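Local coordinates for protein carbonic anhydrase (Unidentified, PDB 3R1W) that probably catalyses the reversible hydration of carbon dioxide to bicarbonate, as a trimeric gamma-class carbonic anhydrase built on a left-handed parallel beta-helix, at residues V67-V72 with I96-M101; G91-I96 with G108-I113. All coordinates share one frame; numbering follows the deposited sequence.

How the interactions relate
Both contacts join successive coils of one parallel beta-helix, and their centres lie about 13 Å apart. Their segments alternate along the chain: 67-72, then 91-96 running straight into 96-101, then 108-113. Ile-96 belongs to both, closing strand 94-96 in interaction 2 and leading into the turn of interaction 1. Interaction 2 lies in the sheet that holds strands 66-67, 94-96 and 111-113, with helix 162-184 packed on its outer side; interaction 1 leaves that sheet, rounds a corner and enters the one that holds 72-74 and 101-103. The second and third subunits reach interaction 1 but not interaction 2, so one coil runs from the helix-covered side to the trimer interface.

Interaction 1. Residues V67-V72 with I96-M101; sequences VQDGSV and IGHQAM
Ile-96 presents its backbone O to Gln-68 N and lays its CD1 beside Val-67 CG2 at 4.0 Å, two aliphatic side chains pointing the same way. Gly-97 passes with its CA 3.5 Å from Gln-68 OE1. His-98 makes the side-chain-to-side-chain hydrogen bond of the contact, its ND1 donating to Asp-69 OD1 at 2.7 Å; the oxygen lies in the ring plane, yet the ring meets the carboxylate from above the latter's plane. Gln-68, extended beyond CG, sets OE1 over the centre of one imidazole face, 3.3 Å above it. The ring also meets His-74 and His-103 of the second subunit, consistent with a gamma-class histidine cluster, and Asp-69 OD1 forms a salt bridge with Arg-53 of that subunit. The stacked type II turns, Gln-68 to Ser-71 and Gly-97 to Ala-100, are corners of adjacent beta-helix coils. Gln-99 donates its backbone N to Asp-69 O at 2.8 Å, while its OE1 bonds to Lys-116 and its NE2 to Ala-100 O of the second subunit. Ala-100 N reaches Ser-71 OG at 3.2 Å; that small hydroxyl, turned back beside its own backbone N (chi1 -65°), also donates to Gln-68 O. Met-101, bent beyond CG, brings CE to 3.7 Å from Val-72 CG1.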
loop_
_atom_site.group_PDB
_atom_site.type_symbol
_atom_site.label_atom_id
_atom_site.label_comp_id
_atom_site.label_asym_id
_atom_site.label_seq_id
_atom_site.Cartn_x
_atom_site.Cartn_y
_atom_site.Cartn_z
ATOM N N VAL B 67 -7.664 -11.937 2.349
ATOM C CA VAL B 67 -7.257 -10.740 1.632
ATOM C C VAL B 67 -6.568 -9.872 2.673
ATOM O O VAL B 67 -7.228 -9.232 3.477
ATOM C CB VAL B 67 -8.476 -9.993 1.064
ATOM C CG1 VAL B 67 -8.036 -8.722 0.329
ATOM C CG2 VAL B 67 -9.269 -10.912 0.133
ATOM N N GLN B 68 -5.239 -9.868 2.672
ATOM C CA GLN B 68 -4.499 -9.298 3.797
ATOM C C GLN B 68 -4.277 -7.783 3.760
ATOM O O GLN B 68 -4.591 -7.103 2.776
ATOM C CB GLN B 68 -3.187 -10.057 4.015
ATOM C CG GLN B 68 -3.453 -11.508 4.408
ATOM C CD GLN B 68 -2.188 -12.334 4.494
ATOM O OE1 GLN B 68 -1.078 -11.798 4.466
ATOM N NE2 GLN B 68 -2.348 -13.650 4.584
ATOM N N ASP B 69 -3.737 -7.282 4.865
ATOM C CA ASP B 69 -3.720 -5.857 5.189
ATOM C C ASP B 69 -3.227 -5.009 4.033
ATOM O O ASP B 69 -2.152 -5.261 3.496
ATOM C CB ASP B 69 -2.797 -5.616 6.392
ATOM C CG ASP B 69 -2.900 -6.727 7.441
ATOM O OD1 ASP B 69 -2.506 -7.876 7.134
ATOM O OD2 ASP B 69 -3.349 -6.449 8.575
ATOM N N GLY B 70 -4.008 -3.999 3.658
ATOM C CA GLY B 70 -3.530 -3.038 2.685
ATOM C C GLY B 70 -3.621 -3.501 1.241
ATOM O O GLY B 70 -3.193 -2.777 0.346
ATOM N N SER B 71 -4.187 -4.685 1.004
ATOM C CA SER B 71 -4.375 -5.162 -0.374
ATOM C C SER B 71 -5.455 -4.346 -1.072
ATOM O O SER B 71 -6.364 -3.814 -0.424
ATOM C CB SER B 71 -4.758 -6.650 -0.401
ATOM O OG SER B 71 -3.712 -7.470 0.099
ATOM N N VAL B 72 -5.346 -4.236 -2.393
ATOM C CA VAL B 72 -6.389 -3.614 -3.199
ATOM C C VAL B 72 -6.786 -4.597 -4.296
ATOM O O VAL B 72 -5.935 -5.082 -5.052
ATOM C CB VAL B 72 -5.941 -2.263 -3.807
ATOM C CG1 VAL B 72 -6.924 -1.788 -4.889
ATOM C CG2 VAL B 72 -5.816 -1.201 -2.712
ATOM N N ILE B 96 -3.870 -14.220 0.040
ATOM C CA ILE B 96 -3.449 -13.000 -0.640
ATOM C C ILE B 96 -2.658 -12.152 0.352
ATOM O O ILE B 96 -3.217 -11.606 1.299
ATOM C CB ILE B 96 -4.664 -12.239 -1.220
ATOM C CG1 ILE B 96 -5.422 -13.141 -2.207
ATOM C CG2 ILE B 96 -4.226 -10.943 -1.917
ATOM C CD1 ILE B 96 -6.820 -12.638 -2.533
ATOM N N GLY B 97 -1.345 -12.074 0.135
ATOM C CA GLY B 97 -0.435 -11.418 1.061
ATOM C C GLY B 97 -0.654 -9.921 1.217
ATOM O O GLY B 97 -1.319 -9.291 0.390
ATOM N N HIS B 98 -0.088 -9.353 2.282
ATOM C CA HIS B 98 -0.233 -7.923 2.581
ATOM C C HIS B 98 0.097 -7.062 1.376
ATOM O O HIS B 98 1.043 -7.347 0.647
ATOM C CB HIS B 98 0.697 -7.506 3.732
ATOM C CG HIS B 98 0.770 -8.502 4.847
ATOM N ND1 HIS B 98 -0.180 -8.569 5.843
ATOM C CD2 HIS B 98 1.681 -9.466 5.128
ATOM C CE1 HIS B 98 0.138 -9.537 6.686
ATOM N NE2 HIS B 98 1.259 -10.097 6.274
ATOM N N GLN B 99 -0.669 -5.994 1.177
ATOM C CA GLN B 99 -0.352 -5.016 0.138
ATOM C C GLN B 99 -0.332 -5.606 -1.268
ATOM O O GLN B 99 0.340 -5.082 -2.156
ATOM C CB GLN B 99 0.983 -4.314 0.427
ATOM C CG GLN B 99 1.009 -3.586 1.770
ATOM C CD GLN B 99 2.345 -2.923 2.034
ATOM O OE1 GLN B 99 3.376 -3.344 1.496
ATOM N NE2 GLN B 99 2.336 -1.875 2.853
ATOM N N ALA B 100 -1.082 -6.684 -1.477
ATOM C CA ALA B 100 -1.225 -7.229 -2.825
ATOM C C ALA B 100 -2.016 -6.255 -3.714
ATOM O O ALA B 100 -2.775 -5.422 -3.223
ATOM C CB ALA B 100 -1.904 -8.589 -2.775
ATOM N N MET B 101 -1.831 -6.370 -5.026
ATOM C CA MET B 101 -2.601 -5.581 -5.971
ATOM C C MET B 101 -3.125 -6.527 -7.028
ATOM O O MET B 101 -2.363 -6.981 -7.886
ATOM C CB MET B 101 -1.703 -4.546 -6.648
ATOM C CG MET B 101 -2.395 -3.706 -7.719
ATOM S SD MET B 101 -3.527 -2.468 -7.066
ATOM C CE MET B 101 -5.051 -3.087 -7.764
#

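Interaction 2. Residues G91-I96 with G108-I113; sequences GDDVTI and GNRVLI
Asp-92 and Asn-109 lie side by side and point the same way, their carboxylate and amide planes only 10° apart, but the two flat groups are not bonded to each other. Asn-109 OD1 instead accepts from the backbone N of Asp-92 at 2.9 Å, nearly straight at the hydrogen, and Arg-110 N returns a bond to Asp-92 O; the carboxylate OD1 of Asp-92 accepts from Ala-63 N. With CG beside its own backbone N (chi1 -53°), Asn-109 holds the amide oxygen close to the preceding coil; an alanine here would probably leave Asp-92 N without this acceptor and the turn less firmly tied. Gly-91 suits its place because a CB would run into Asn-109 OD1 and Gly-108 O.

Asp-93 and Arg-110 also run alongside each other, CB to CG 3.9 Å apart. Their direct salt bridges go to Arg-64 and Glu-128 respectively.

Beyond the turns, strands 94-96 and 111-113 are parallel within 2°, as expected for neighbouring coils of a hexapeptide-repeat beta-helix. Val-94, Ile-96 and Ile-113 face the interior, where Ile-113 CD1 lies 3.9 Å from Val-94 CG1 and 4.0 Å from Ile-96 CG1. On the opposite face Leu-112 brings CD2 to 3.9 Å from Thr-95 CB, and its side chain also touches Phe-167 of helix 162-184. Thr-95 N donates to Val-111 O and Thr-95 O accepts from Ile-113 N at 2.8 Å. One water bridges Asp-93 OD2 and Arg-110 NH1, which lie 5.2 Å apart; their charges probably steady each other only indirectly, leaving the polar tie between coils to the backbone bonds and the Asn-109 amide.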
loop_
_atom_site.group_PDB
_atom_site.type_symbol
_atom_site.label_atom_id
_atom_site.label_comp_id
_atom_site.label_asym_id
_atom_site.label_seq_id
_atom_site.Cartn_x
_atom_site.Cartn_y
_atom_site.Cartn_z
ATOM N N GLY B 91 -10.358 -18.299 -6.236
ATOM C CA GLY B 91 -10.896 -19.558 -5.731
ATOM C C GLY B 91 -10.806 -19.742 -4.225
ATOM O O GLY B 91 -10.808 -18.764 -3.475
ATOM N N ASP B 92 -10.733 -21.003 -3.791
ATOM C CA ASP B 92 -10.693 -21.377 -2.373
ATOM C C ASP B 92 -9.262 -21.552 -1.870
ATOM O O ASP B 92 -8.364 -21.880 -2.642
ATOM C CB ASP B 92 -11.394 -22.722 -2.138
ATOM C CG ASP B 92 -12.733 -22.835 -2.835
ATOM O OD1 ASP B 92 -13.480 -21.840 -2.896
ATOM O OD2 ASP B 92 -13.048 -23.949 -3.309
ATOM N N ASP B 93 -9.063 -21.361 -0.568
ATOM C CA ASP B 93 -7.765 -21.609 0.053
ATOM C C ASP B 93 -6.678 -20.781 -0.611
ATOM O O ASP B 93 -5.563 -21.242 -0.815
ATOM C CB ASP B 93 -7.405 -23.094 -0.018
ATOM C CG ASP B 93 -8.350 -23.964 0.798
ATOM O OD1 ASP B 93 -8.591 -23.655 1.988
ATOM O OD2 ASP B 93 -8.856 -24.956 0.243
ATOM N N VAL B 94 -7.019 -19.550 -0.968
ATOM C CA VAL B 94 -6.045 -18.640 -1.545
ATOM C C VAL B 94 -5.570 -17.685 -0.455
ATOM O O VAL B 94 -6.371 -17.141 0.299
ATOM C CB VAL B 94 -6.647 -17.863 -2.745
ATOM C CG1 VAL B 94 -5.676 -16.783 -3.235
ATOM C CG2 VAL B 94 -7.006 -18.833 -3.873
ATOM N N THR B 95 -4.259 -17.512 -0.346
ATOM C CA THR B 95 -3.714 -16.580 0.634
ATOM C C THR B 95 -3.189 -15.351 -0.112
ATOM O O THR B 95 -2.193 -15.430 -0.829
ATOM C CB THR B 95 -2.593 -17.229 1.464
ATOM O OG1 THR B 95 -3.099 -18.399 2.121
ATOM C CG2 THR B 95 -2.069 -16.246 2.522
ATOM N N ILE B 96 -3.870 -14.220 0.040
ATOM C CA ILE B 96 -3.449 -13.000 -0.640
ATOM C C ILE B 96 -2.658 -12.152 0.352
ATOM O O ILE B 96 -3.217 -11.606 1.299
ATOM C CB ILE B 96 -4.664 -12.239 -1.220
ATOM C CG1 ILE B 96 -5.422 -13.141 -2.207
ATOM C CG2 ILE B 96 -4.226 -10.943 -1.917
ATOM C CD1 ILE B 96 -6.820 -12.638 -2.533
ATOM N N GLY B 108 -6.940 -19.541 -9.229
ATOM C CA GLY B 108 -7.554 -20.821 -8.914
ATOM C C GLY B 108 -7.613 -21.131 -7.429
ATOM O O GLY B 108 -7.720 -20.224 -6.603
ATOM N N ASN B 109 -7.537 -22.419 -7.091
ATOM C CA ASN B 109 -7.581 -22.862 -5.700
ATOM C C ASN B 109 -6.199 -23.202 -5.156
ATOM O O ASN B 109 -5.331 -23.657 -5.895
ATOM C CB ASN B 109 -8.470 -24.102 -5.564
ATOM C CG ASN B 109 -9.845 -23.910 -6.163
ATOM O OD1 ASN B 109 -10.493 -22.882 -5.960
ATOM N ND2 ASN B 109 -10.305 -24.910 -6.907
ATOM N N ARG B 110 -6.017 -23.004 -3.851
ATOM C CA ARG B 110 -4.783 -23.381 -3.163
ATOM C C ARG B 110 -3.599 -22.649 -3.789
ATOM O O ARG B 110 -2.751 -23.241 -4.453
ATOM C CB ARG B 110 -4.599 -24.908 -3.170
ATOM C CG ARG B 110 -5.693 -25.635 -2.406
ATOM C CD ARG B 110 -5.475 -27.151 -2.384
ATOM N NE ARG B 110 -5.447 -27.711 -3.731
ATOM C CZ ARG B 110 -6.522 -27.983 -4.465
ATOM N NH1 ARG B 110 -7.741 -27.746 -3.994
ATOM N NH2 ARG B 110 -6.378 -28.493 -5.684
ATOM N N VAL B 111 -3.585 -21.336 -3.595
ATOM C CA VAL B 111 -2.612 -20.460 -4.230
ATOM C C VAL B 111 -2.051 -19.502 -3.178
ATOM O O VAL B 111 -2.794 -19.009 -2.325
ATOM C CB VAL B 111 -3.273 -19.654 -5.377
ATOM C CG1 VAL B 111 -2.334 -18.595 -5.912
ATOM C CG2 VAL B 111 -3.718 -20.597 -6.505
ATOM N N LEU B 112 -0.740 -19.268 -3.234
ATOM C CA LEU B 112 -0.071 -18.303 -2.372
ATOM C C LEU B 112 0.297 -17.086 -3.196
ATOM O O LEU B 112 1.122 -17.180 -4.103
ATOM C CB LEU B 112 1.219 -18.906 -1.814
ATOM C CG LEU B 112 1.414 -19.101 -0.317
ATOM C CD1 LEU B 112 2.837 -19.592 -0.058
ATOM C CD2 LEU B 112 1.149 -17.809 0.442
ATOM N N ILE B 113 -0.300 -15.942 -2.885
ATOM C CA ILE B 113 0.099 -14.699 -3.537
ATOM C C ILE B 113 0.935 -13.890 -2.546
ATOM O O ILE B 113 0.426 -13.440 -1.528
ATOM C CB ILE B 113 -1.124 -13.904 -4.039
ATOM C CG1 ILE B 113 -1.810 -14.674 -5.176
ATOM C CG2 ILE B 113 -0.706 -12.517 -4.545
ATOM C CD1 ILE B 113 -3.264 -14.414 -5.272
HETATM O O HOH W 1 -8.995 -26.118 -2.160
#